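Local coordinates for regulator of Ty1 transposition protein 107 (Saccharomyces cerevisiae, PDB 3T7K) that binds phosphorylated histone H2A through C-terminal tandem BRCT repeats and probably helps recruit repair factors to damaged DNA, at residues C177-I182 and N216-N221. Sequence-based numbering, arbitrary orientation.
Sequences CTFEDI and NDRDKN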
loop_
_atom_site.group_PDB
_atom_site.type_symbol
_atom_site.label_atom_id
_atom_site.label_comp_id
_atom_site.label_asym_id
_atom_site.label_seq_id
_atom_site.Cartn_x
_atom_site.Cartn_y
_atom_site.Cartn_z
ATOM N N CYS C 177 13.451 -24.455 29.730
ATOM C CA CYS C 177 14.376 -24.072 28.660
ATOM C C CYS C 177 15.862 -24.085 29.028
ATOM O O CYS C 177 16.257 -23.726 30.139
ATOM C CB CYS C 177 14.007 -22.698 28.093
ATOM S SG CYS C 177 14.605 -21.334 29.099
ATOM N N THR C 178 16.676 -24.501 28.063
ATOM C CA THR C 178 18.124 -24.478 28.184
ATOM C C THR C 178 18.650 -23.332 27.339
ATOM O O THR C 178 17.906 -22.740 26.555
ATOM C CB THR C 178 18.738 -25.744 27.596
ATOM O OG1 THR C 178 18.472 -25.770 26.184
ATOM C CG2 THR C 178 18.154 -26.992 28.254
ATOM N N PHE C 179 19.941 -23.043 27.471
ATOM C CA PHE C 179 20.567 -21.994 26.667
ATOM C C PHE C 179 20.328 -22.198 25.173
ATOM O O PHE C 179 20.070 -21.242 24.441
ATOM C CB PHE C 179 22.064 -21.892 26.959
ATOM C CG PHE C 179 22.813 -21.036 25.977
ATOM C CD1 PHE C 179 22.865 -19.658 26.136
ATOM C CD2 PHE C 179 23.453 -21.603 24.893
ATOM C CE1 PHE C 179 23.547 -18.866 25.239
ATOM C CE2 PHE C 179 24.140 -20.814 23.986
ATOM C CZ PHE C 179 24.184 -19.440 24.159
ATOM N N GLU C 180 20.392 -23.444 24.717
ATOM C CA GLU C 180 20.255 -23.713 23.289
ATOM C C GLU C 180 18.892 -23.272 22.730
ATOM O O GLU C 180 18.765 -23.014 21.530
ATOM C CB GLU C 180 20.534 -25.186 22.981
ATOM C CG GLU C 180 22.011 -25.583 23.117
ATOM C CD GLU C 180 22.393 -26.060 24.521
ATOM O OE1 GLU C 180 21.582 -25.899 25.460
ATOM O OE2 GLU C 180 23.509 -26.614 24.681
ATOM N N ASP C 181 17.886 -23.174 23.600
ATOM C CA ASP C 181 16.555 -22.700 23.194
ATOM C C ASP C 181 16.503 -21.195 22.948
ATOM O O ASP C 181 15.596 -20.701 22.290
ATOM C CB ASP C 181 15.504 -23.060 24.248
ATOM C CG ASP C 181 15.360 -24.558 24.438
ATOM O OD1 ASP C 181 15.457 -25.292 23.424
ATOM O OD2 ASP C 181 15.169 -24.998 25.601
ATOM N N ILE C 182 17.463 -20.462 23.496
ATOM C CA ILE C 182 17.450 -19.013 23.367
ATOM C C ILE C 182 17.978 -18.570 22.021
ATOM O O ILE C 182 19.093 -18.910 21.645
ATOM C CB ILE C 182 18.278 -18.358 24.465
ATOM C CG1 ILE C 182 17.822 -18.872 25.831
ATOM C CG2 ILE C 182 18.154 -16.847 24.386
ATOM C CD1 ILE C 182 18.597 -18.276 26.978
ATOM N N ASN C 216 25.285 -16.067 30.621
ATOM C CA ASN C 216 26.600 -15.673 31.080
ATOM C C ASN C 216 27.568 -16.861 31.179
ATOM O O ASN C 216 28.750 -16.709 30.926
ATOM C CB ASN C 216 26.520 -14.766 32.319
ATOM C CG ASN C 216 25.932 -13.364 31.972
ATOM O OD1 ASN C 216 26.216 -12.811 30.899
ATOM N ND2 ASN C 216 25.108 -12.812 32.863
ATOM N N ASP C 217 27.048 -18.048 31.453
ATOM C CA ASP C 217 27.844 -19.274 31.355
ATOM C C ASP C 217 28.300 -19.592 29.936
ATOM O O ASP C 217 29.425 -20.029 29.730
ATOM C CB ASP C 217 27.052 -20.474 31.865
ATOM C CG ASP C 217 27.003 -20.537 33.375
ATOM O OD1 ASP C 217 27.709 -19.729 34.012
ATOM O OD2 ASP C 217 26.271 -21.399 33.922
ATOM N N ARG C 218 27.426 -19.384 28.957
ATOM C CA ARG C 218 27.664 -19.893 27.602
ATOM C C ARG C 218 28.126 -18.856 26.587
ATOM O O ARG C 218 28.703 -19.207 25.555
ATOM C CB ARG C 218 26.411 -20.609 27.100
ATOM C CG ARG C 218 25.864 -21.595 28.116
ATOM C CD ARG C 218 26.649 -22.905 28.086
ATOM N NE ARG C 218 26.361 -23.573 26.820
ATOM C CZ ARG C 218 25.428 -24.509 26.658
ATOM N NH1 ARG C 218 24.711 -24.931 27.699
ATOM N NH2 ARG C 218 25.234 -25.039 25.455
ATOM N N ASP C 219 27.873 -17.584 26.873
ATOM C CA ASP C 219 28.201 -16.510 25.945
ATOM C C ASP C 219 28.532 -15.261 26.754
ATOM O O ASP C 219 27.871 -14.231 26.626
ATOM C CB ASP C 219 27.014 -16.241 25.002
ATOM C CG ASP C 219 27.448 -15.749 23.643
ATOM O OD1 ASP C 219 28.669 -15.565 23.464
ATOM O OD2 ASP C 219 26.579 -15.529 22.758
ATOM N N LYS C 220 29.570 -15.382 27.586
ATOM C CA LYS C 220 29.952 -14.390 28.598
ATOM C C LYS C 220 30.140 -12.948 28.137
ATOM O O LYS C 220 29.821 -12.017 28.870
ATOM C CB LYS C 220 31.252 -14.843 29.285
ATOM C CG LYS C 220 31.669 -14.020 30.487
ATOM C CD LYS C 220 33.058 -14.455 30.990
ATOM C CE LYS C 220 33.416 -13.824 32.331
ATOM N NZ LYS C 220 32.586 -14.389 33.446
ATOM N N ASN C 221 30.703 -12.749 26.954
ATOM C CA ASN C 221 31.070 -11.408 26.548
ATOM C C ASN C 221 29.956 -10.694 25.793
ATOM O O ASN C 221 30.128 -9.565 25.377
ATOM C CB ASN C 221 32.364 -11.416 25.718
ATOM C CG ASN C 221 33.545 -11.987 26.494
ATOM O OD1 ASN C 221 33.763 -11.628 27.647
ATOM N ND2 ASN C 221 34.281 -12.908 25.875
#
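D219, whose CB approaches CZ of F179 to 4.4 Å, has a carboxylate oxygen, OD2, gripped twice: the hydroxyl of Y198 hydrogen-bonds to it and the ammonium of K197 completes a salt bridge. An acid suits this position, just where the chain leaves the helix, because aspartate can put one oxygen where both the Y198 hydroxyl and the K197 ammonium meet it.

Next to it, R218 contributes both its aliphatic stem and its charged end. Its CB sits squarely over one face of the F179 ring, 3.6 Å from the centroid and 2° from the ring normal, a CH-pi contact. The ring reaches this stem because its CG is anti to the backbone N (chi1 168°). Bends at chi2 and chi3 of the arginine then fold the guanidinium back so that one of its faces lies against CD2 of F179, offset toward the rim of the group, with its plane tilted 42° from the ring.

At the edge of that guanidinium, NH2 of R218 donates to OE2 of E180 in a salt bridge modelled at 2.5 Å, a length short enough to be doubtful in detail. The other carboxylate oxygen, OE1 of E180, accepts a longer bond of 3.2 Å from OG1 of T178, which helps orient the acid. A long, flexible pair of opposite charges suits this exposed surface, while the partly covered ring also touches Y198.

Within the second BRCT repeat of this C-terminal tandem, the 3-10 turn 179-181, between strands 168-172 and 198-201, thus packs on the C-terminal end of helix 205-218; I182 touches F211 and I215 of that helix.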